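Local structure of Non-sulfated chondroitin lyase E66 (Autographa californica nucleopolyhedrovirus, 3VSN) at residues M437-C445 with L456-L467; V319-K330 with T417-I428. The protein cleaves non-sulfated chondroitin as a polysaccharide lyase of the baculovirus envelope and is essential for oral infection of the insect host. All coordinates share one frame; numbering follows the deposited sequence. Where two conformers were deposited one is given.

Contact 1 of 2, residues M437-C445 with L456-L467; sequences MNNLQFKSC and LYYNIGVEPNSL
Strand 440-445 runs antiparallel to strand 456-458, their axes 4.8 Å apart at closest and 159° between directions. Cys445 pairs with Leu456 and Lys443 with Tyr458, each through two backbone hydrogen bonds; beyond them the register slips by one residue at a beta bulge before Gln441 and Gly461 pair in the same way. Asn459 lies in the bulge, where the second strand turns a corner, and its O receives a bond from a water that also donates to Gln441 OE1. The two strands form a beta hairpin inside the seven-stranded antiparallel sheet of this lyase's beta-sandwich region, flanked by strands 426-434 and 550-558. On the Lys443 face, the side chain of Lys443 crosses the Tyr458 ring: CB sits 3.5 Å from the ring centroid in a CH-pi contact, while the chain kinks beyond CG, which passes Tyr458 CE2. Lys443 NZ and Tyr458 OH then share Glu574, by a salt bridge and a hydrogen bond. Cys445 SG approaches the same ring in its plane, at the edge, 3.8 Å from CE1 of Tyr458. The Ser444 face carries an edge-to-face pair: Tyr457 CE1 points at the centre of the Phe442 ring, with planes 68° apart and centroids separated by 5.0 Å. Tyr457 OH is hydrogen-bonded to Gly388 O. Where the type I' turn 437-440 meets the type II turn 463-466, Glu463 N donates almost straight to Asn438 O at 3.0 Å. Asn438 swings its amide across with CG opposite the backbone N (chi1 -171°), and ND2 reaches Ser466 OG at 2.8 Å, close to the amide plane. That hydroxyl donates in turn to Glu463 O at 2.6 Å, while Asn438 ND2 also bonds Gln392 OE1.

Contact 2 of 2, residues V319-K330 with T417-I428; sequences VHSADYSKVLTK and TAIAKTDTAGAI
Leu328 and Ile419 interleave, their chains running in opposite senses, between two beta hairpins, 319-330 and 417-428, which belong to different antiparallel sheets and pack face to face, as in a beta-sandwich. Leu328 CD1 lies 3.8 Å from Ile419 CG2; Leu328 CD2 lies 3.8 Å from Ile428 CG2 and rests against the backbone of Gly426. Ile419 CG2 also meets Ser321 CB, and Ile419 CD1 lies near the carbonyl oxygens of Ala322 and Val327. Val319 directs CG1 at Lys421 CB and CG2 at the backbone of Thr424.

Three lysines link the two hairpins through their NZ atoms. Lys421 leaves its backbone with CG between N and C (chi1 68°), runs extended past Val319 O and bends at its end, so that NZ donates a hydrogen bond to Ser321 OG at 2.8 Å. Lys326 lays CD along Thr417 CB at 3.6 Å, and bonds Thr417 O and Asp323 O through NZ, which also forms a salt bridge with Glu608. Lys330 stays extended to CE, then turns at chi4 (72°); its NZ, salt-bridged to Asp450, donates to Thr424 O at 2.7 Å.

Both contacts are largely buried and reach the same seven-stranded sheet, where strands 426-434 and 440-449 are neighbours, but they use it differently. Contact 1 joins adjacent strands within the sheet, so main-chain hydrogen bonds carry it and aromatic and CH-pi packing lines its two faces. Contact 2 joins that sheet to the four-stranded one formed by 318-322 and its partners; here no backbone pairs with backbone, and branched aliphatic side chains meet while lysine amines bind a hydroxyl and main-chain carbonyls. The centre of contact 2 lies about 15 Å from the centre of the chain, that of contact 1 about 27 Å, and the two contact centres are about 23 Å apart.

Contact 1 of 2, residues M437-C445 with L456-L467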
loop_
_atom_site.group_PDB
_atom_site.type_symbol
_atom_site.label_atom_id
_atom_site.label_comp_id
_atom_site.label_asym_id
_atom_site.label_seq_id
_atom_site.Cartn_x
_atom_site.Cartn_y
_atom_site.Cartn_z
ATOM N N MET A 437 13.890 -11.574 -15.076
ATOM C CA MET A 437 14.170 -12.546 -14.019
ATOM C C MET A 437 14.455 -13.920 -14.616
ATOM O O MET A 437 13.899 -14.931 -14.175
ATOM C CB MET A 437 13.032 -12.599 -12.988
ATOM C CG MET A 437 12.937 -11.342 -12.131
ATOM S SD MET A 437 11.910 -11.487 -10.651
ATOM C CE MET A 437 10.279 -11.613 -11.376
ATOM N N ASN A 438 15.329 -13.940 -15.627
ATOM C CA ASN A 438 15.774 -15.183 -16.259
ATOM C C ASN A 438 14.628 -15.942 -16.952
ATOM O O ASN A 438 14.597 -17.178 -16.960
ATOM C CB ASN A 438 16.483 -16.058 -15.211
ATOM C CG ASN A 438 17.170 -17.263 -15.809
ATOM O OD1 ASN A 438 17.719 -17.197 -16.904
ATOM N ND2 ASN A 438 17.144 -18.378 -15.083
ATOM N N ASN A 439 13.693 -15.189 -17.535
ATOM C CA ASN A 439 12.488 -15.751 -18.170
ATOM C C ASN A 439 11.623 -16.599 -17.232
ATOM O O ASN A 439 10.936 -17.526 -17.679
ATOM C CB ASN A 439 12.827 -16.531 -19.456
ATOM C CG ASN A 439 12.921 -15.638 -20.686
ATOM O OD1 ASN A 439 13.582 -15.987 -21.665
ATOM N ND2 ASN A 439 12.251 -14.493 -20.649
ATOM N N LEU A 440 11.665 -16.285 -15.937
ATOM C CA LEU A 440 10.777 -16.919 -14.961
ATOM C C LEU A 440 9.332 -16.803 -15.412
ATOM O O LEU A 440 8.864 -15.717 -15.768
ATOM C CB LEU A 440 10.934 -16.295 -13.568
ATOM C CG LEU A 440 9.960 -16.772 -12.477
ATOM C CD1 LEU A 440 10.276 -18.192 -12.017
ATOM C CD2 LEU A 440 9.975 -15.804 -11.306
ATOM N N GLN A 441 8.638 -17.934 -15.406
ATOM C CA GLN A 441 7.210 -17.971 -15.683
ATOM C C GLN A 441 6.525 -18.876 -14.670
ATOM O O GLN A 441 7.166 -19.755 -14.083
ATOM C CB GLN A 441 6.941 -18.464 -17.108
ATOM C CG GLN A 441 7.367 -19.903 -17.368
ATOM C CD GLN A 441 6.939 -20.391 -18.736
ATOM O OE1 GLN A 441 5.758 -20.637 -18.975
ATOM N NE2 GLN A 441 7.899 -20.537 -19.638
ATOM N N PHE A 442 5.233 -18.645 -14.455
ATOM C CA PHE A 442 4.428 -19.532 -13.620
ATOM C C PHE A 442 2.935 -19.337 -13.834
ATOM O O PHE A 442 2.494 -18.312 -14.362
ATOM C CB PHE A 442 4.781 -19.390 -12.123
ATOM C CG PHE A 442 4.684 -17.981 -11.583
ATOM C CD1 PHE A 442 3.448 -17.361 -11.405
ATOM C CD2 PHE A 442 5.835 -17.285 -11.212
ATOM C CE1 PHE A 442 3.362 -16.070 -10.897
ATOM C CE2 PHE A 442 5.754 -15.996 -10.693
ATOM C CZ PHE A 442 4.517 -15.388 -10.535
ATOM N N LYS A 443 2.170 -20.344 -13.429
ATOM C CA LYS A 443 0.751 -20.170 -13.159
ATOM C C LYS A 443 0.607 -20.184 -11.643
ATOM O O LYS A 443 1.127 -21.078 -10.978
ATOM C CB LYS A 443 -0.068 -21.291 -13.799
ATOM C CG LYS A 443 -0.089 -21.279 -15.325
ATOM C CD LYS A 443 -1.343 -20.609 -15.871
ATOM C CE LYS A 443 -1.313 -20.458 -17.388
ATOM N NZ LYS A 443 -1.393 -21.742 -18.142
ATOM N N SER A 444 -0.073 -19.177 -11.101
ATOM C CA SER A 444 -0.180 -19.012 -9.655
ATOM C C SER A 444 -1.643 -18.984 -9.240
ATOM O O SER A 444 -2.427 -18.201 -9.780
ATOM C CB SER A 444 0.524 -17.723 -9.213
ATOM O OG SER A 444 0.307 -17.458 -7.836
ATOM N N CYS A 445 -1.995 -19.844 -8.284
ATOM C CA CYS A 445 -3.354 -19.944 -7.764
ATOM C C CYS A 445 -3.329 -19.618 -6.278
ATOM O O CYS A 445 -2.698 -20.333 -5.503
ATOM C CB CYS A 445 -3.889 -21.368 -7.942
ATOM S SG CYS A 445 -3.859 -22.023 -9.626
ATOM N N LEU A 456 -0.906 -22.449 -4.815
ATOM C CA LEU A 456 -0.367 -23.437 -5.738
ATOM C C LEU A 456 0.348 -22.722 -6.877
ATOM O O LEU A 456 -0.241 -21.879 -7.544
ATOM C CB LEU A 456 -1.481 -24.333 -6.305
ATOM C CG LEU A 456 -1.131 -25.226 -7.511
ATOM C CD1 LEU A 456 -0.111 -26.302 -7.147
ATOM C CD2 LEU A 456 -2.376 -25.860 -8.117
ATOM N N TYR A 457 1.619 -23.053 -7.085
ATOM C CA TYR A 457 2.303 -22.678 -8.311
ATOM C C TYR A 457 2.426 -23.937 -9.145
ATOM O O TYR A 457 2.805 -24.988 -8.625
ATOM C CB TYR A 457 3.720 -22.176 -8.041
ATOM C CG TYR A 457 3.887 -20.778 -7.487
ATOM C CD1 TYR A 457 3.633 -19.644 -8.270
ATOM C CD2 TYR A 457 4.385 -20.589 -6.202
ATOM C CE1 TYR A 457 3.838 -18.363 -7.763
ATOM C CE2 TYR A 457 4.590 -19.321 -5.687
ATOM C CZ TYR A 457 4.318 -18.210 -6.468
ATOM O OH TYR A 457 4.527 -16.951 -5.938
ATOM N N TYR A 458 2.105 -23.839 -10.431
ATOM C CA TYR A 458 2.419 -24.917 -11.366
ATOM C C TYR A 458 2.960 -24.332 -12.665
ATOM O O TYR A 458 2.863 -23.121 -12.894
ATOM C CB TYR A 458 1.211 -25.831 -11.604
ATOM C CG TYR A 458 0.053 -25.187 -12.337
ATOM C CD1 TYR A 458 -0.970 -24.543 -11.640
ATOM C CD2 TYR A 458 -0.031 -25.244 -13.729
ATOM C CE1 TYR A 458 -2.042 -23.966 -12.312
ATOM C CE2 TYR A 458 -1.092 -24.665 -14.408
ATOM C CZ TYR A 458 -2.096 -24.028 -13.697
ATOM O OH TYR A 458 -3.150 -23.452 -14.370
ATOM N N ASN A 459 3.530 -25.193 -13.507
ATOM C CA ASN A 459 4.217 -24.760 -14.725
ATOM C C ASN A 459 5.259 -23.669 -14.459
ATOM O O ASN A 459 5.393 -22.723 -15.242
ATOM C CB ASN A 459 3.214 -24.314 -15.805
ATOM C CG ASN A 459 2.376 -25.461 -16.339
ATOM O OD1 ASN A 459 2.576 -26.622 -15.981
ATOM N ND2 ASN A 459 1.426 -25.138 -17.199
ATOM N N ILE A 460 5.975 -23.799 -13.338
ATOM C CA ILE A 460 7.098 -22.919 -13.027
ATOM C C ILE A 460 8.221 -23.233 -14.013
ATOM O O ILE A 460 8.638 -24.392 -14.146
ATOM C CB ILE A 460 7.632 -23.123 -11.591
ATOM C CG1 ILE A 460 6.552 -22.812 -10.544
ATOM C CG2 ILE A 460 8.873 -22.272 -11.347
ATOM C CD1 ILE A 460 6.913 -23.289 -9.152
ATOM N N GLY A 461 8.698 -22.203 -14.703
ATOM C CA GLY A 461 9.779 -22.372 -15.662
ATOM C C GLY A 461 10.773 -21.233 -15.647
ATOM O O GLY A 461 10.448 -20.127 -15.221
ATOM N N VAL A 462 11.995 -21.522 -16.089
ATOM C CA VAL A 462 12.998 -20.490 -16.370
ATOM C C VAL A 462 13.669 -20.840 -17.691
ATOM O O VAL A 462 13.455 -21.932 -18.223
ATOM C CB VAL A 462 14.078 -20.356 -15.263
ATOM C CG1 VAL A 462 13.484 -19.826 -13.960
ATOM C CG2 VAL A 462 14.820 -21.671 -15.042
ATOM N N GLU A 463 14.475 -19.919 -18.216
ATOM C CA GLU A 463 15.274 -20.187 -19.415
ATOM C C GLU A 463 15.981 -21.539 -19.263
ATOM O O GLU A 463 16.633 -21.779 -18.250
ATOM C CB GLU A 463 16.299 -19.065 -19.634
ATOM C CG GLU A 463 17.103 -19.160 -20.927
ATOM C CD GLU A 463 16.267 -18.909 -22.172
ATOM O OE1 GLU A 463 15.303 -18.115 -22.114
ATOM O OE2 GLU A 463 16.577 -19.506 -23.219
ATOM N N PRO A 464 15.828 -22.441 -20.253
ATOM C CA PRO A 464 16.529 -23.724 -20.163
ATOM C C PRO A 464 18.039 -23.555 -19.984
ATOM O O PRO A 464 18.628 -22.634 -20.556
ATOM C CB PRO A 464 16.220 -24.381 -21.511
ATOM C CG PRO A 464 14.886 -23.821 -21.888
ATOM C CD PRO A 464 14.917 -22.393 -21.415
ATOM N N ASN A 465 18.636 -24.426 -19.166
ATOM C CA ASN A 465 20.097 -24.506 -18.979
ATOM C C ASN A 465 20.749 -23.282 -18.334
ATOM O O ASN A 465 21.946 -23.040 -18.516
ATOM C CB ASN A 465 20.793 -24.867 -20.301
ATOM C CG ASN A 465 20.248 -26.143 -20.906
ATOM O OD1 ASN A 465 20.117 -27.159 -20.218
ATOM N ND2 ASN A 465 19.903 -26.094 -22.189
ATOM N N SER A 466 19.969 -22.543 -17.548
ATOM C CA SER A 466 20.386 -21.243 -17.023
ATOM C C SER A 466 20.749 -21.234 -15.536
ATOM O O SER A 466 21.243 -20.223 -15.028
ATOM C CB SER A 466 19.274 -20.221 -17.258
ATOM O OG SER A 466 18.110 -20.590 -16.534
ATOM N N LEU A 467 20.500 -22.337 -14.837
ATOM C CA LEU A 467 20.631 -22.335 -13.375
ATOM C C LEU A 467 21.930 -22.925 -12.822
ATOM O O LEU A 467 22.082 -23.032 -11.604
ATOM C CB LEU A 467 19.416 -23.005 -12.716
ATOM C CG LEU A 467 18.059 -22.336 -12.947
ATOM C CD1 LEU A 467 16.955 -23.153 -12.296
ATOM C CD2 LEU A 467 18.047 -20.898 -12.443
HETATM O O HOH W 1 3.865 -21.057 -16.927
HETATM O O HOH W 2 1.597 -22.368 -18.089
#

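Contact 2 of 2, residues V319-K330 with T417-I428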
loop_
_atom_site.group_PDB
_atom_site.type_symbol
_atom_site.label_atom_id
_atom_site.label_comp_id
_atom_site.label_asym_id
_atom_site.label_seq_id
_atom_site.Cartn_x
_atom_site.Cartn_y
_atom_site.Cartn_z
ATOM N N VAL A 319 -13.407 -8.606 1.645
ATOM C CA VAL A 319 -12.530 -9.010 0.555
ATOM C C VAL A 319 -12.709 -7.989 -0.572
ATOM O O VAL A 319 -13.832 -7.716 -0.993
ATOM C CB VAL A 319 -12.856 -10.437 0.070
ATOM C CG1 VAL A 319 -11.883 -10.879 -1.016
ATOM C CG2 VAL A 319 -12.830 -11.416 1.241
ATOM N N HIS A 320 -11.600 -7.419 -1.033
ATOM C CA HIS A 320 -11.608 -6.382 -2.066
ATOM C C HIS A 320 -10.883 -6.859 -3.287
ATOM O O HIS A 320 -9.903 -7.604 -3.181
ATOM C CB HIS A 320 -10.897 -5.123 -1.568
ATOM C CG HIS A 320 -11.448 -4.566 -0.279
ATOM N ND1 HIS A 320 -12.640 -3.937 -0.211
ATOM C CD2 HIS A 320 -10.906 -4.525 1.002
ATOM C CE1 HIS A 320 -12.859 -3.535 1.054
ATOM N NE2 HIS A 320 -11.796 -3.893 1.796
ATOM N N SER A 321 -11.324 -6.414 -4.460
ATOM C CA SER A 321 -10.600 -6.727 -5.690
ATOM C C SER A 321 -10.512 -5.554 -6.658
ATOM O O SER A 321 -11.458 -4.785 -6.811
ATOM C CB SER A 321 -11.212 -7.940 -6.396
ATOM O OG SER A 321 -12.505 -7.646 -6.898
ATOM N N ALA A 322 -9.363 -5.436 -7.309
ATOM C CA ALA A 322 -9.185 -4.487 -8.393
ATOM C C ALA A 322 -8.927 -5.321 -9.641
ATOM O O ALA A 322 -7.817 -5.818 -9.846
ATOM C CB ALA A 322 -8.018 -3.559 -8.094
ATOM N N ASP A 323 -9.973 -5.502 -10.448
ATOM C CA ASP A 323 -9.976 -6.507 -11.518
ATOM C C ASP A 323 -9.128 -6.144 -12.740
ATOM O O ASP A 323 -8.725 -7.027 -13.502
ATOM C CB ASP A 323 -11.408 -6.809 -11.968
ATOM C CG ASP A 323 -12.263 -7.426 -10.867
ATOM O OD1 ASP A 323 -11.719 -7.895 -9.837
ATOM O OD2 ASP A 323 -13.497 -7.439 -11.044
ATOM N N TYR A 324 -8.883 -4.853 -12.938
ATOM C CA TYR A 324 -8.053 -4.382 -14.048
ATOM C C TYR A 324 -6.592 -4.187 -13.641
ATOM O O TYR A 324 -5.678 -4.548 -14.387
ATOM C CB TYR A 324 -8.588 -3.055 -14.583
ATOM C CG TYR A 324 -9.784 -3.178 -15.494
ATOM C CD1 TYR A 324 -9.628 -3.532 -16.835
ATOM C CD2 TYR A 324 -11.070 -2.908 -15.026
ATOM C CE1 TYR A 324 -10.723 -3.631 -17.681
ATOM C CE2 TYR A 324 -12.171 -3.003 -15.863
ATOM C CZ TYR A 324 -11.993 -3.364 -17.188
ATOM O OH TYR A 324 -13.082 -3.457 -18.023
ATOM N N SER A 325 -6.386 -3.596 -12.467
ATOM C CA SER A 325 -5.047 -3.283 -11.962
ATOM C C SER A 325 -4.401 -4.495 -11.296
ATOM O O SER A 325 -3.181 -4.525 -11.100
ATOM C CB SER A 325 -5.115 -2.116 -10.977
ATOM O OG SER A 325 -5.647 -0.961 -11.605
ATOM N N LYS A 326 -5.238 -5.481 -10.956
ATOM C CA LYS A 326 -4.823 -6.807 -10.451
ATOM C C LYS A 326 -4.338 -6.801 -8.999
ATOM O O LYS A 326 -3.163 -7.047 -8.722
ATOM C CB LYS A 326 -3.796 -7.496 -11.379
ATOM C CG LYS A 326 -4.104 -7.428 -12.877
ATOM C CD LYS A 326 -5.480 -7.983 -13.222
ATOM C CE LYS A 326 -5.731 -7.941 -14.722
ATOM N NZ LYS A 326 -7.056 -8.513 -15.096
ATOM N N VAL A 327 -5.253 -6.517 -8.077
ATOM C CA VAL A 327 -4.968 -6.615 -6.646
ATOM C C VAL A 327 -6.145 -7.313 -5.969
ATOM O O VAL A 327 -7.301 -6.958 -6.204
ATOM C CB VAL A 327 -4.716 -5.227 -5.993
ATOM C CG1 VAL A 327 -4.433 -5.368 -4.503
ATOM C CG2 VAL A 327 -3.557 -4.503 -6.668
ATOM N N LEU A 328 -5.840 -8.329 -5.166
ATOM C CA LEU A 328 -6.823 -8.973 -4.304
ATOM C C LEU A 328 -6.377 -8.800 -2.859
ATOM O O LEU A 328 -5.247 -9.142 -2.512
ATOM C CB LEU A 328 -6.954 -10.465 -4.640
ATOM C CG LEU A 328 -7.778 -11.345 -3.686
ATOM C CD1 LEU A 328 -9.259 -10.982 -3.729
ATOM C CD2 LEU A 328 -7.590 -12.823 -4.010
ATOM N N THR A 329 -7.268 -8.282 -2.021
ATOM C CA THR A 329 -6.923 -7.957 -0.644
ATOM C C THR A 329 -8.034 -8.392 0.301
ATOM O O THR A 329 -9.212 -8.168 0.032
ATOM C CB THR A 329 -6.648 -6.446 -0.502
ATOM O OG1 THR A 329 -5.504 -6.102 -1.296
ATOM C CG2 THR A 329 -6.378 -6.059 0.954
ATOM N N LYS A 330 -7.651 -9.023 1.404
ATOM C CA LYS A 330 -8.617 -9.433 2.408
ATOM C C LYS A 330 -8.203 -8.913 3.769
ATOM O O LYS A 330 -7.050 -9.068 4.182
ATOM C CB LYS A 330 -8.759 -10.959 2.441
ATOM C CG LYS A 330 -9.677 -11.477 3.542
ATOM C CD LYS A 330 -9.840 -12.984 3.445
ATOM C CE LYS A 330 -10.408 -13.577 4.725
ATOM N NZ LYS A 330 -11.849 -13.265 4.947
ATOM N N THR A 417 -4.261 -12.039 -15.482
ATOM C CA THR A 417 -4.697 -12.300 -14.111
ATOM C C THR A 417 -6.219 -12.242 -13.981
ATOM O O THR A 417 -6.862 -11.323 -14.493
ATOM C CB THR A 417 -4.043 -11.306 -13.116
ATOM O OG1 THR A 417 -2.628 -11.522 -13.082
ATOM C CG2 THR A 417 -4.590 -11.482 -11.705
ATOM N N ALA A 418 -6.781 -13.230 -13.295
ATOM C CA ALA A 418 -8.206 -13.236 -12.984
ATOM C C ALA A 418 -8.420 -13.256 -11.478
ATOM O O ALA A 418 -7.636 -13.853 -10.734
ATOM C CB ALA A 418 -8.900 -14.422 -13.636
ATOM N N ILE A 419 -9.486 -12.593 -11.040
ATOM C CA ILE A 419 -9.837 -12.528 -9.623
ATOM C C ILE A 419 -11.329 -12.816 -9.456
ATOM O O ILE A 419 -12.152 -12.302 -10.211
ATOM C CB ILE A 419 -9.492 -11.150 -9.004
ATOM C CG1 ILE A 419 -8.001 -10.831 -9.172
ATOM C CG2 ILE A 419 -9.866 -11.114 -7.524
ATOM C CD1 ILE A 419 -7.633 -9.376 -8.920
ATOM N N ALA A 420 -11.669 -13.657 -8.482
ATOM C CA ALA A 420 -13.064 -13.899 -8.127
ATOM C C ALA A 420 -13.189 -13.859 -6.618
ATOM O O ALA A 420 -12.360 -14.427 -5.911
ATOM C CB ALA A 420 -13.538 -15.244 -8.666
ATOM N N LYS A 421 -14.218 -13.179 -6.119
ATOM C CA LYS A 421 -14.409 -13.082 -4.675
ATOM C C LYS A 421 -15.868 -13.215 -4.258
ATOM O O LYS A 421 -16.787 -12.905 -5.025
ATOM C CB LYS A 421 -13.816 -11.772 -4.129
ATOM C CG LYS A 421 -14.562 -10.518 -4.573
ATOM C CD LYS A 421 -13.985 -9.266 -3.934
ATOM C CE LYS A 421 -14.888 -8.061 -4.156
ATOM N NZ LYS A 421 -14.933 -7.650 -5.588
ATOM N N THR A 422 -16.054 -13.691 -3.031
ATOM C CA THR A 422 -17.361 -13.756 -2.384
ATOM C C THR A 422 -17.276 -13.025 -1.038
ATOM O O THR A 422 -16.366 -12.217 -0.836
ATOM C CB THR A 422 -17.825 -15.213 -2.178
ATOM O OG1 THR A 422 -16.820 -15.936 -1.452
ATOM C CG2 THR A 422 -18.090 -15.902 -3.519
ATOM N N ASP A 423 -18.198 -13.340 -0.127
ATOM C CA ASP A 423 -18.305 -12.663 1.171
ATOM C C ASP A 423 -17.011 -12.684 1.981
ATOM O O ASP A 423 -16.537 -11.643 2.438
ATOM C CB ASP A 423 -19.419 -13.292 2.012
ATOM C CG ASP A 423 -20.784 -12.735 1.684
ATOM O OD1 ASP A 423 -20.891 -11.914 0.752
ATOM O OD2 ASP A 423 -21.757 -13.126 2.366
ATOM N N THR A 424 -16.450 -13.878 2.168
ATOM C CA THR A 424 -15.288 -14.049 3.040
ATOM C C THR A 424 -14.061 -14.600 2.317
ATOM O O THR A 424 -12.990 -14.713 2.911
ATOM C CB THR A 424 -15.604 -14.985 4.230
ATOM O OG1 THR A 424 -15.757 -16.329 3.757
ATOM C CG2 THR A 424 -16.876 -14.548 4.960
ATOM N N ALA A 425 -14.218 -14.939 1.041
ATOM C CA ALA A 425 -13.145 -15.585 0.302
ATOM C C ALA A 425 -12.842 -14.888 -1.016
ATOM O O ALA A 425 -13.715 -14.265 -1.615
ATOM C CB ALA A 425 -13.477 -17.053 0.069
ATOM N N GLY A 426 -11.595 -14.999 -1.457
ATOM C CA GLY A 426 -11.173 -14.434 -2.732
ATOM C C GLY A 426 -10.068 -15.275 -3.337
ATOM O O GLY A 426 -9.141 -15.688 -2.637
ATOM N N ALA A 427 -10.175 -15.539 -4.636
ATOM C CA ALA A 427 -9.149 -16.278 -5.360
ATOM C C ALA A 427 -8.527 -15.413 -6.445
ATOM O O ALA A 427 -9.204 -14.586 -7.058
ATOM C CB ALA A 427 -9.730 -17.546 -5.969
ATOM N N ILE A 428 -7.237 -15.620 -6.684
ATOM C CA ILE A 428 -6.530 -14.905 -7.738
ATOM C C ILE A 428 -5.685 -15.883 -8.553
ATOM O O ILE A 428 -4.988 -16.727 -7.996
ATOM C CB ILE A 428 -5.711 -13.707 -7.184
ATOM C CG1 ILE A 428 -4.990 -12.958 -8.315
ATOM C CG2 ILE A 428 -4.750 -14.142 -6.080
ATOM C CD1 ILE A 428 -4.520 -11.571 -7.924
HETATM O O HOH W 3 -16.248 -9.075 1.598
HETATM O O HOH W 4 -13.803 -4.892 -4.420
HETATM O O HOH W 5 -5.540 -10.067 -17.231
#